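Side-chain contacts in B12-binding domain-containing protein (PDB 6WTE), which binds cobalamin and a [4Fe-4S] cluster and, as a member of the radical SAM methylases, catalyses methyl transfer by a non-radical route: residues A392-F397 with A504-A509; E358-L363 with M398-T403; V5-P10 with D23-A28; P61-V66 with K131-L136. All coordinates share one frame; numbering follows the deposited sequence. Where two conformers were deposited one is given.

Contact 1 (A392-F397 with A504-A509)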
loop_
_atom_site.group_PDB
_atom_site.type_symbol
_atom_site.label_atom_id
_atom_site.label_comp_id
_atom_site.label_asym_id
_atom_site.label_seq_id
_atom_site.Cartn_x
_atom_site.Cartn_y
_atom_site.Cartn_z
ATOM N N ALA A 392 8.983 21.108 16.767
ATOM C CA ALA A 392 8.314 20.594 17.957
ATOM C C ALA A 392 8.059 19.100 17.838
ATOM O O ALA A 392 8.256 18.349 18.801
ATOM C CB ALA A 392 7.004 21.341 18.186
ATOM N N CYS A 393 7.628 18.649 16.658
ATOM C CA CYS A 393 7.397 17.224 16.455
ATOM C C CYS A 393 8.704 16.441 16.468
ATOM O O CYS A 393 8.789 15.383 17.105
ATOM C CB CYS A 393 6.646 16.993 15.143
ATOM S SG CYS A 393 6.256 15.263 14.859
ATOM N N VAL A 394 9.734 16.944 15.779
ATOM C CA VAL A 394 11.033 16.271 15.783
ATOM C C VAL A 394 11.521 16.081 17.211
ATOM O O VAL A 394 11.884 14.972 17.618
ATOM C CB VAL A 394 12.055 17.055 14.941
ATOM C CG1 VAL A 394 13.477 16.582 15.245
ATOM C CG2 VAL A 394 11.753 16.891 13.455
ATOM N N ASP A 395 11.500 17.158 18.003
ATOM C CA ASP A 395 12.013 17.090 19.370
ATOM C C ASP A 395 11.244 16.080 20.208
ATOM O O ASP A 395 11.843 15.291 20.950
ATOM C CB ASP A 395 11.954 18.473 20.024
ATOM C CG ASP A 395 13.004 19.419 19.478
ATOM O OD1 ASP A 395 13.926 18.950 18.783
ATOM O OD2 ASP A 395 12.907 20.631 19.746
ATOM N N ALA A 396 9.915 16.092 20.111
ATOM C CA ALA A 396 9.114 15.184 20.923
ATOM C C ALA A 396 9.260 13.740 20.456
ATOM O O ALA A 396 9.404 12.828 21.279
ATOM C CB ALA A 396 7.652 15.610 20.891
ATOM N N PHE A 397 9.220 13.509 19.138
ATOM C CA PHE A 397 9.354 12.147 18.623
ATOM C C PHE A 397 10.735 11.567 18.921
ATOM O O PHE A 397 10.852 10.406 19.327
ATOM C CB PHE A 397 9.084 12.110 17.114
ATOM C CG PHE A 397 7.633 12.049 16.754
ATOM C CD1 PHE A 397 6.655 12.522 17.615
ATOM C CD2 PHE A 397 7.237 11.498 15.539
ATOM C CE1 PHE A 397 5.307 12.465 17.258
ATOM C CE2 PHE A 397 5.892 11.439 15.182
ATOM C CZ PHE A 397 4.931 11.919 16.050
ATOM N N ALA A 504 18.701 19.322 8.692
ATOM C CA ALA A 504 19.408 20.200 9.615
ATOM C C ALA A 504 18.851 20.144 11.030
ATOM O O ALA A 504 19.508 20.636 11.955
ATOM C CB ALA A 504 19.368 21.640 9.103
ATOM N N LEU A 505 17.662 19.576 11.223
ATOM C CA LEU A 505 17.079 19.483 12.553
ATOM C C LEU A 505 17.562 18.273 13.345
ATOM O O LEU A 505 17.336 18.220 14.559
ATOM C CB LEU A 505 15.554 19.445 12.457
ATOM C CG LEU A 505 14.921 20.696 11.851
ATOM C CD1 LEU A 505 13.418 20.522 11.764
ATOM C CD2 LEU A 505 15.285 21.929 12.671
ATOM N N ILE A 506 18.216 17.307 12.708
ATOM C CA ILE A 506 18.605 16.068 13.370
ATOM C C ILE A 506 20.035 16.196 13.866
ATOM O O ILE A 506 20.941 16.549 13.102
ATOM C CB ILE A 506 18.452 14.863 12.429
ATOM C CG1 ILE A 506 17.019 14.791 11.901
ATOM C CG2 ILE A 506 18.848 13.575 13.141
ATOM C CD1 ILE A 506 15.975 14.637 12.991
ATOM N N ASP A 507 20.237 15.925 15.150
ATOM C CA ASP A 507 21.586 15.861 15.686
ATOM C C ASP A 507 22.346 14.756 14.960
ATOM O O ASP A 507 21.804 13.656 14.782
ATOM C CB ASP A 507 21.538 15.596 17.191
ATOM C CG ASP A 507 22.875 15.822 17.874
ATOM O OD1 ASP A 507 23.889 15.238 17.436
ATOM O OD2 ASP A 507 22.910 16.598 18.853
ATOM N N PRO A 508 23.568 15.011 14.493
ATOM C CA PRO A 508 24.315 13.950 13.792
ATOM C C PRO A 508 24.518 12.690 14.621
ATOM O O PRO A 508 24.639 11.599 14.048
ATOM C CB PRO A 508 25.650 14.630 13.458
ATOM C CG PRO A 508 25.320 16.089 13.396
ATOM C CD PRO A 508 24.265 16.308 14.446
ATOM N N ALA A 509 24.545 12.801 15.953
ATOM C CA ALA A 509 24.673 11.617 16.794
ATOM C C ALA A 509 23.443 10.720 16.742
ATOM O O ALA A 509 23.494 9.602 17.267
ATOM C CB ALA A 509 24.951 12.030 18.244
#
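V394 meets I506 with CG1 and L505 mainly with CG2. The closer side is V394 CG1 against I506 CD1, at 3.9 Å. CG1 points away from the backbone N of V394 (chi1 165°), and this carries it out toward the loop that follows helix 491-503. The end of I506 comes back to meet it, although I506 leaves its backbone alongside the helix and not at it. The two side chains meet at a slant, methyl to methyl. Both residues are buried, and both also lie on F407 of strand 404-412. V394 further touches F380 of strand 373-380.

The other side is looser. V394 CG2 stands 4.3 Å from L505 CD1. L505 is partly exposed and also leans on V390 and R391 of helix 387-398. Beyond I506 the loop turns away from the helix. There the exposed D507 forms an Asx turn: its OD1 accepts from A509 N at 2.9 Å. The amide comes from the anti side of the carboxylate, 17° out of its plane.

The contact joins helix 387-398 of the radical SAM core to a later loop, away from the annotated sites. No hydrogen bond or salt bridge crosses it. The chemistry implies that the loop is held to the helix here by dispersion and by burial of apolar surface, while D507 is bonded within the loop itself.

Contact 2 (E358-L363 with M398-T403). With EDO (1,2-ethanediol), chain K.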
loop_
_atom_site.group_PDB
_atom_site.type_symbol
_atom_site.label_atom_id
_atom_site.label_comp_id
_atom_site.label_asym_id
_atom_site.label_seq_id
_atom_site.Cartn_x
_atom_site.Cartn_y
_atom_site.Cartn_z
ATOM N N GLU A 358 0.272 10.777 24.344
ATOM C CA GLU A 358 0.451 9.783 25.402
ATOM C C GLU A 358 0.287 8.372 24.872
ATOM O O GLU A 358 0.916 7.442 25.388
ATOM C CB GLU A 358 -0.544 10.007 26.546
ATOM C CG GLU A 358 -0.421 11.318 27.284
ATOM C CD GLU A 358 -1.630 12.223 27.064
ATOM O OE1 GLU A 358 -1.436 13.376 26.623
ATOM O OE2 GLU A 358 -2.772 11.783 27.323
ATOM N N ASP A 359 -0.561 8.190 23.852
ATOM C CA ASP A 359 -0.780 6.863 23.289
ATOM C C ASP A 359 0.472 6.346 22.595
ATOM O O ASP A 359 0.787 5.156 22.689
ATOM C CB ASP A 359 -1.968 6.888 22.324
ATOM C CG ASP A 359 -3.277 7.192 23.027
ATOM O OD1 ASP A 359 -3.582 6.537 24.042
ATOM O OD2 ASP A 359 -3.996 8.103 22.582
ATOM N N THR A 360 1.194 7.220 21.885
ATOM C CA THR A 360 2.460 6.807 21.288
ATOM C C THR A 360 3.512 6.554 22.364
ATOM O O THR A 360 4.291 5.597 22.269
ATOM C CB THR A 360 2.942 7.862 20.286
ATOM O OG1 THR A 360 2.075 7.873 19.137
ATOM C CG2 THR A 360 4.361 7.562 19.819
ATOM N N GLU A 361 3.551 7.404 23.394
ATOM C CA GLU A 361 4.479 7.182 24.498
ATOM C C GLU A 361 4.224 5.837 25.170
ATOM O O GLU A 361 5.169 5.104 25.485
ATOM C CB GLU A 361 4.361 8.322 25.509
ATOM C CG GLU A 361 5.320 8.232 26.683
ATOM C CD GLU A 361 6.722 8.706 26.353
ATOM O OE1 GLU A 361 7.686 7.965 26.647
ATOM O OE2 GLU A 361 6.863 9.821 25.807
ATOM N N ARG A 362 2.953 5.504 25.411
ATOM C CA ARG A 362 2.656 4.226 26.050
ATOM C C ARG A 362 2.998 3.063 25.134
ATOM O O ARG A 362 3.549 2.058 25.589
ATOM C CB ARG A 362 1.190 4.148 26.477
ATOM C CG ARG A 362 0.877 2.848 27.222
ATOM C CD ARG A 362 -0.538 2.792 27.778
ATOM N NE ARG A 362 -1.553 2.734 26.732
ATOM C CZ ARG A 362 -2.833 2.446 26.956
ATOM N NH1 ARG A 362 -3.248 2.186 28.191
ATOM N NH2 ARG A 362 -3.697 2.413 25.953
ATOM N N LEU A 363 2.685 3.180 23.845
ATOM C CA LEU A 363 3.044 2.122 22.908
ATOM C C LEU A 363 4.536 1.842 22.957
ATOM O O LEU A 363 4.964 0.685 23.055
ATOM C CB LEU A 363 2.618 2.519 21.495
ATOM C CG LEU A 363 2.862 1.553 20.332
ATOM C CD1 LEU A 363 1.882 1.909 19.231
ATOM C CD2 LEU A 363 4.276 1.668 19.792
ATOM N N MET A 398 11.794 12.354 18.713
ATOM C CA MET A 398 13.141 11.841 18.931
ATOM C C MET A 398 13.371 11.466 20.391
ATOM O O MET A 398 14.127 10.530 20.679
ATOM C CB MET A 398 14.175 12.869 18.465
ATOM C CG MET A 398 14.228 13.033 16.952
ATOM S SD MET A 398 14.729 11.506 16.126
ATOM C CE MET A 398 16.399 11.378 16.760
ATOM N N ALA A 399 12.713 12.163 21.320
ATOM C CA ALA A 399 12.868 11.855 22.738
ATOM C C ALA A 399 12.209 10.540 23.133
ATOM O O ALA A 399 12.461 10.051 24.240
ATOM C CB ALA A 399 12.307 13.002 23.588
ATOM N N LEU A 400 11.375 9.960 22.262
ATOM C CA LEU A 400 10.790 8.647 22.537
ATOM C C LEU A 400 11.845 7.551 22.601
ATOM O O LEU A 400 11.621 6.515 23.235
ATOM C CB LEU A 400 9.765 8.289 21.461
ATOM C CG LEU A 400 8.469 9.088 21.389
ATOM C CD1 LEU A 400 7.772 8.765 20.081
ATOM C CD2 LEU A 400 7.577 8.732 22.569
ATOM N N ASP A 401 12.981 7.746 21.931
ATOM C CA ASP A 401 13.999 6.704 21.790
ATOM C C ASP A 401 13.435 5.460 21.104
ATOM O O ASP A 401 13.765 4.329 21.460
ATOM C CB ASP A 401 14.620 6.337 23.143
ATOM C CG ASP A 401 15.644 7.351 23.609
ATOM O OD1 ASP A 401 15.951 8.280 22.831
ATOM O OD2 ASP A 401 16.137 7.220 24.754
ATOM N N ALA A 402 12.576 5.668 20.107
ATOM C CA ALA A 402 12.124 4.548 19.298
ATOM C C ALA A 402 13.310 3.921 18.584
ATOM O O ALA A 402 14.327 4.576 18.336
ATOM C CB ALA A 402 11.084 5.004 18.278
ATOM N N THR A 403 13.186 2.634 18.257
ATOM C CA THR A 403 14.283 1.967 17.563
ATOM C C THR A 403 14.651 2.736 16.307
ATOM O O THR A 403 15.825 3.027 16.055
ATOM C CB THR A 403 13.920 0.525 17.204
ATOM O OG1 THR A 403 13.365 -0.138 18.344
ATOM C CG2 THR A 403 15.159 -0.222 16.720
HETATM C C1 EDO K . 15.760 -0.443 20.378
HETATM O O1 EDO K . 14.540 0.288 20.532
HETATM C C2 EDO K . 15.697 -1.666 21.281
HETATM O O2 EDO K . 16.852 -2.474 21.043
HETATM O O HOH W 1 10.084 6.325 25.573
HETATM O O HOH W 2 9.247 10.426 25.538
#
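E361 and L400 are bridged by water 1, which donates to L400 O at 2.8 Å and to E361 OE1 at 3.1 Å. Water 2 donates to E361 OE2 at an unusually short 2.5 Å and makes a weak bond to A399 O. E361 is exposed and was modelled in two conformers, so these bridges describe one of them, and the second is the less certain. Each water links a carboxylate oxygen to a carbonyl oxygen, those of L400 and A399. The E361 chain bends at chi2 (80°), which brings the carboxylate round to L400.

L400, in the turn, reaches across to helix 357-369. Its CD2 lies 3.5 Å from E361 OE2, a methyl against a carboxylate oxygen. Its CD1 packs 3.6 Å from T360 CG2, and the two side chains cross at about a right angle. The T360 methyl stands opposite its backbone N (chi1 -69° for OG1), while OG1 is hydrogen-bonded to S334 OG. L400 also rests on V376 of strand 373-380.

A type I turn runs from M398 to D401, and D401 has positive phi. The contact joins helix 357-369 to the loop between helix 387-398 and strand 404-412, within the radical SAM core. Its chemistry is divided: the buried part is methyl packing, and on the exposed side water bridges the carboxylate to L400 O and, weakly, to A399 O.

Contact 3 (V5-P10 with D23-A28)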
loop_
_atom_site.group_PDB
_atom_site.type_symbol
_atom_site.label_atom_id
_atom_site.label_comp_id
_atom_site.label_asym_id
_atom_site.label_seq_id
_atom_site.Cartn_x
_atom_site.Cartn_y
_atom_site.Cartn_z
ATOM N N VAL A 5 -7.477 -18.989 -16.321
ATOM C CA VAL A 5 -7.287 -17.579 -16.006
ATOM C C VAL A 5 -5.795 -17.333 -15.804
ATOM O O VAL A 5 -5.142 -18.051 -15.038
ATOM C CB VAL A 5 -8.062 -17.162 -14.738
ATOM C CG1 VAL A 5 -7.805 -15.703 -14.425
ATOM C CG2 VAL A 5 -9.555 -17.422 -14.883
ATOM N N LEU A 6 -5.263 -16.326 -16.484
ATOM C CA LEU A 6 -3.895 -15.874 -16.266
ATOM C C LEU A 6 -3.906 -14.657 -15.352
ATOM O O LEU A 6 -4.705 -13.739 -15.556
ATOM C CB LEU A 6 -3.216 -15.512 -17.585
ATOM C CG LEU A 6 -1.903 -14.743 -17.424
ATOM C CD1 LEU A 6 -0.809 -15.615 -16.768
ATOM C CD2 LEU A 6 -1.464 -14.187 -18.769
ATOM N N LEU A 7 -3.020 -14.654 -14.356
ATOM C CA LEU A 7 -2.801 -13.501 -13.490
ATOM C C LEU A 7 -1.363 -13.036 -13.666
ATOM O O LEU A 7 -0.434 -13.842 -13.559
ATOM C CB LEU A 7 -3.087 -13.841 -12.024
ATOM C CG LEU A 7 -4.499 -14.356 -11.722
ATOM C CD1 LEU A 7 -4.603 -14.844 -10.280
ATOM C CD2 LEU A 7 -5.522 -13.235 -11.989
ATOM N N VAL A 8 -1.181 -11.747 -13.947
ATOM C CA VAL A 8 0.127 -11.174 -14.253
ATOM C C VAL A 8 0.535 -10.232 -13.129
ATOM O O VAL A 8 -0.240 -9.346 -12.750
ATOM C CB VAL A 8 0.100 -10.418 -15.592
ATOM C CG1 VAL A 8 1.451 -9.772 -15.862
ATOM C CG2 VAL A 8 -0.296 -11.355 -16.735
ATOM N N ASN A 9 1.764 -10.404 -12.614
ATOM C CA ASN A 9 2.341 -9.413 -11.718
ATOM C C ASN A 9 3.294 -8.520 -12.497
ATOM O O ASN A 9 4.385 -8.973 -12.870
ATOM C CB ASN A 9 3.075 -10.067 -10.550
ATOM C CG ASN A 9 3.593 -9.038 -9.574
ATOM O OD1 ASN A 9 2.991 -7.974 -9.428
ATOM N ND2 ASN A 9 4.716 -9.323 -8.927
ATOM N N PRO A 10 2.949 -7.259 -12.757
ATOM C CA PRO A 10 3.853 -6.357 -13.478
ATOM C C PRO A 10 4.811 -5.589 -12.583
ATOM O O PRO A 10 5.589 -4.776 -13.096
ATOM C CB PRO A 10 2.861 -5.397 -14.151
ATOM C CG PRO A 10 1.816 -5.229 -13.103
ATOM C CD PRO A 10 1.671 -6.600 -12.446
ATOM N N ASP A 23 -2.173 -14.510 -4.703
ATOM C CA ASP A 23 -2.471 -15.711 -3.929
ATOM C C ASP A 23 -3.925 -15.718 -3.472
ATOM O O ASP A 23 -4.577 -16.771 -3.472
ATOM C CB ASP A 23 -1.535 -15.829 -2.722
ATOM C CG ASP A 23 -0.192 -16.468 -3.063
ATOM O OD1 ASP A 23 -0.058 -17.116 -4.130
ATOM O OD2 ASP A 23 0.739 -16.350 -2.235
ATOM N N VAL A 24 -4.445 -14.556 -3.067
ATOM C CA VAL A 24 -5.855 -14.456 -2.693
ATOM C C VAL A 24 -6.741 -14.801 -3.885
ATOM O O VAL A 24 -7.691 -15.585 -3.772
ATOM C CB VAL A 24 -6.174 -13.047 -2.158
ATOM C CG1 VAL A 24 -7.633 -12.968 -1.728
ATOM C CG2 VAL A 24 -5.255 -12.675 -0.994
ATOM N N LEU A 25 -6.440 -14.214 -5.045
ATOM C CA LEU A 25 -7.264 -14.443 -6.231
ATOM C C LEU A 25 -7.148 -15.879 -6.718
ATOM O O LEU A 25 -8.144 -16.472 -7.151
ATOM C CB LEU A 25 -6.864 -13.471 -7.340
ATOM C CG LEU A 25 -6.996 -11.989 -7.026
ATOM C CD1 LEU A 25 -6.522 -11.178 -8.235
ATOM C CD2 LEU A 25 -8.440 -11.647 -6.684
ATOM N N THR A 26 -5.940 -16.450 -6.664
ATOM C CA THR A 26 -5.751 -17.831 -7.097
ATOM C C THR A 26 -6.595 -18.779 -6.255
ATOM O O THR A 26 -7.276 -19.659 -6.788
ATOM C CB THR A 26 -4.272 -18.215 -7.026
ATOM O OG1 THR A 26 -3.523 -17.443 -7.978
ATOM C CG2 THR A 26 -4.081 -19.715 -7.296
ATOM N N THR A 27 -6.583 -18.593 -4.931
ATOM C CA THR A 27 -7.344 -19.484 -4.056
ATOM C C THR A 27 -8.824 -19.471 -4.412
ATOM O O THR A 27 -9.444 -20.526 -4.586
ATOM C CB THR A 27 -7.144 -19.082 -2.594
ATOM O OG1 THR A 27 -5.779 -19.305 -2.227
ATOM C CG2 THR A 27 -8.049 -19.900 -1.677
ATOM N N ALA A 28 -9.402 -18.274 -4.539
ATOM C CA ALA A 28 -10.826 -18.160 -4.828
ATOM C C ALA A 28 -11.161 -18.768 -6.185
ATOM O O ALA A 28 -12.133 -19.519 -6.322
ATOM C CB ALA A 28 -11.244 -16.694 -4.776
#
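L7 CD1 is the atom that touches helix 20-31. It lies 3.6 Å from T26 OG1 and 4.0 Å from L25 CB. One methyl of the strand residue thus meets two consecutive helix residues, and L7 crosses both side chains at a slant. CG of L7 stands opposite its carbonyl carbon (chi1 -58°), and the extended chi2 (172°) sends CD1 out toward the helix. L25 offers the root of its side chain here. The rest of L25 runs on to L133 of helix 130-141 and to the cobalamin.

The next shell begins with T26. Its OG1 is hydrogen-bonded to L22 O, one turn earlier in the helix, so the hydroxyl beside the L7 methyl has its polar partner within the helix. T26 also packs on V36 and V38 of strand 35-40, and L7 on V36. The neighbouring T27, in the same helix, shows the same habit. D23 O accepts from T27 N and from T27 OG1, each at 3.1 Å, and the two donors come from opposite faces of the carbonyl plane. T27 OG1 is also bonded to R198 N, and D23 OD2 makes a salt bridge with R199 NE.

The contact lies in the beta-alpha-beta unit formed by strand 4-9, helix 20-31 and strand 35-40 of the B12-binding domain. Strand 4-9 runs parallel to both of its neighbours, 35-40 and 63-67. Helix 20-31 packs over this sheet through L7 and through T26 on V36 and V38, with helix 130-141 beside it and V24 and L25 at the cobalamin pocket.

Contact 4 (P61-V66 with K131-L136)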
loop_
_atom_site.group_PDB
_atom_site.type_symbol
_atom_site.label_atom_id
_atom_site.label_comp_id
_atom_site.label_asym_id
_atom_site.label_seq_id
_atom_site.Cartn_x
_atom_site.Cartn_y
_atom_site.Cartn_z
ATOM N N PRO A 61 -5.263 -18.333 -22.207
ATOM C CA PRO A 61 -6.234 -18.080 -21.138
ATOM C C PRO A 61 -7.439 -17.330 -21.683
ATOM O O PRO A 61 -7.336 -16.570 -22.646
ATOM C CB PRO A 61 -5.448 -17.221 -20.140
ATOM C CG PRO A 61 -4.401 -16.550 -20.972
ATOM C CD PRO A 61 -4.015 -17.571 -22.016
ATOM N N MET A 62 -8.596 -17.556 -21.065
ATOM C CA MET A 62 -9.799 -16.858 -21.498
ATOM C C MET A 62 -10.015 -15.544 -20.762
ATOM O O MET A 62 -10.918 -14.790 -21.132
ATOM C CB MET A 62 -11.035 -17.760 -21.345
ATOM C CG MET A 62 -11.201 -18.405 -19.990
ATOM S SD MET A 62 -12.104 -17.356 -18.830
ATOM C CE MET A 62 -11.958 -18.330 -17.334
ATOM N N LEU A 63 -9.191 -15.248 -19.760
ATOM C CA LEU A 63 -9.248 -13.998 -19.014
ATOM C C LEU A 63 -7.849 -13.714 -18.486
ATOM O O LEU A 63 -7.156 -14.632 -18.036
ATOM C CB LEU A 63 -10.252 -14.092 -17.862
ATOM C CG LEU A 63 -10.383 -12.918 -16.886
ATOM C CD1 LEU A 63 -10.851 -11.641 -17.598
ATOM C CD2 LEU A 63 -11.343 -13.293 -15.756
ATOM N N VAL A 64 -7.430 -12.452 -18.563
ATOM C CA VAL A 64 -6.113 -12.028 -18.095
ATOM C C VAL A 64 -6.318 -10.945 -17.046
ATOM O O VAL A 64 -6.896 -9.892 -17.337
ATOM C CB VAL A 64 -5.230 -11.515 -19.245
ATOM C CG1 VAL A 64 -3.886 -11.022 -18.718
ATOM C CG2 VAL A 64 -5.032 -12.598 -20.310
ATOM N N GLY A 65 -5.869 -11.211 -15.825
ATOM C CA GLY A 65 -5.917 -10.229 -14.755
ATOM C C GLY A 65 -4.533 -9.647 -14.524
ATOM O O GLY A 65 -3.532 -10.360 -14.580
ATOM N N VAL A 66 -4.483 -8.342 -14.285
ATOM C CA VAL A 66 -3.224 -7.655 -14.006
ATOM C C VAL A 66 -3.363 -6.922 -12.679
ATOM O O VAL A 66 -4.258 -6.081 -12.521
ATOM C CB VAL A 66 -2.844 -6.676 -15.127
ATOM C CG1 VAL A 66 -1.494 -6.047 -14.832
ATOM C CG2 VAL A 66 -2.809 -7.393 -16.485
ATOM N N LYS A 131 -14.124 -12.191 -5.123
ATOM C CA LYS A 131 -15.475 -12.633 -5.463
ATOM C C LYS A 131 -15.906 -12.113 -6.828
ATOM O O LYS A 131 -16.445 -12.868 -7.648
ATOM C CB LYS A 131 -16.456 -12.209 -4.371
ATOM C CG LYS A 131 -16.229 -12.981 -3.073
ATOM C CD LYS A 131 -17.351 -12.787 -2.069
ATOM C CE LYS A 131 -16.989 -13.418 -0.725
ATOM N NZ LYS A 131 -16.470 -14.807 -0.858
ATOM N N ILE A 132 -15.665 -10.825 -7.090
ATOM C CA ILE A 132 -16.001 -10.238 -8.387
ATOM C C ILE A 132 -15.256 -10.959 -9.503
ATOM O O ILE A 132 -15.818 -11.232 -10.571
ATOM C CB ILE A 132 -15.685 -8.731 -8.381
ATOM C CG1 ILE A 132 -16.555 -8.016 -7.346
ATOM C CG2 ILE A 132 -15.863 -8.128 -9.797
ATOM C CD1 ILE A 132 -16.174 -6.568 -7.099
ATOM N N LEU A 133 -13.980 -11.283 -9.273
ATOM C CA LEU A 133 -13.194 -11.947 -10.311
ATOM C C LEU A 133 -13.754 -13.330 -10.636
ATOM O O LEU A 133 -13.753 -13.748 -11.802
ATOM C CB LEU A 133 -11.726 -12.039 -9.884
ATOM C CG LEU A 133 -10.775 -12.643 -10.923
ATOM C CD1 LEU A 133 -10.899 -11.896 -12.253
ATOM C CD2 LEU A 133 -9.331 -12.624 -10.426
ATOM N N CYS A 134 -14.233 -14.059 -9.622
ATOM C CA CYS A 134 -14.843 -15.356 -9.894
ATOM C C CYS A 134 -16.101 -15.210 -10.735
ATOM O O CYS A 134 -16.346 -16.018 -11.636
ATOM C CB CYS A 134 -15.172 -16.083 -8.597
ATOM S SG CYS A 134 -13.727 -16.753 -7.764
ATOM N N GLU A 135 -16.931 -14.207 -10.433
ATOM C CA GLU A 135 -18.123 -14.000 -11.245
ATOM C C GLU A 135 -17.745 -13.599 -12.662
ATOM O O GLU A 135 -18.352 -14.071 -13.625
ATOM C CB GLU A 135 -19.036 -12.953 -10.601
ATOM C CG GLU A 135 -19.597 -13.407 -9.261
ATOM C CD GLU A 135 -20.731 -12.536 -8.750
ATOM O OE1 GLU A 135 -21.274 -11.727 -9.533
ATOM O OE2 GLU A 135 -21.078 -12.669 -7.556
ATOM N N LEU A 136 -16.716 -12.758 -12.805
ATOM C CA LEU A 136 -16.252 -12.371 -14.134
ATOM C C LEU A 136 -15.730 -13.577 -14.907
ATOM O O LEU A 136 -16.106 -13.797 -16.064
ATOM C CB LEU A 136 -15.174 -11.291 -14.014
ATOM C CG LEU A 136 -14.567 -10.776 -15.328
ATOM C CD1 LEU A 136 -15.614 -10.141 -16.239
ATOM C CD2 LEU A 136 -13.423 -9.807 -15.052
#
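In the B12-binding domain, helix 130-141 packs on the parallel sheet through L63 of strand 63-67. L63 points at the helix and places its two methyls against two leucines one turn apart. L63 CD2 meets L133 CD1 at 3.8 Å, and these two side chains pass at a slant. L63 CD1 meets L136 CD2 at 4.1 Å, with the side chains close to perpendicular. L63 CD2 is also 4.1 Å from L136 CG, so the second leucine is touched by both methyls of L63.

All three leucines put CG opposite the backbone N, with chi1 near 180°. In L133 and L136 this brings the branched ends in toward the strand, although both leave the helix at an angle to the strand. V102 of strand 101-104 touches L63, L133 and L136 alike and continues the apolar layer. L133 further touches L25 and L29 of helix 20-31.

Farther along the strand, G65 has no side chain facing the helix. G65 and V66 touch the cobalamin, and L133 comes within about 4 Å of it. G129, just before the helix, and E130, its first residue, bind cobalamin too. The contact contains no polar pair between strand and helix. Its chemistry implies that the helix is held to the sheet by close-packed leucine methyls, directly beside the cofactor pocket.

How the contacts relate
Contacts 3 and 4 belong to the B12-binding domain, and their centres are 9 Å apart. They share one sheet: strands 4-9 and 63-67 are neighbours, probably bonded from L6 O to G65 N. Their helices also touch, at A28 and C134. Contacts 1 and 2 lie on the opposite side of the chain's centre. They use adjoining parts of the chain, helix residues 392-397 and the loop 398-403. The residues that touch in contacts 3 and 4 are all buried, and both contacts border the cobalamin. Contacts 1 and 2 each have a buried and a more exposed part, and among the four only contact 2 is bridged by water.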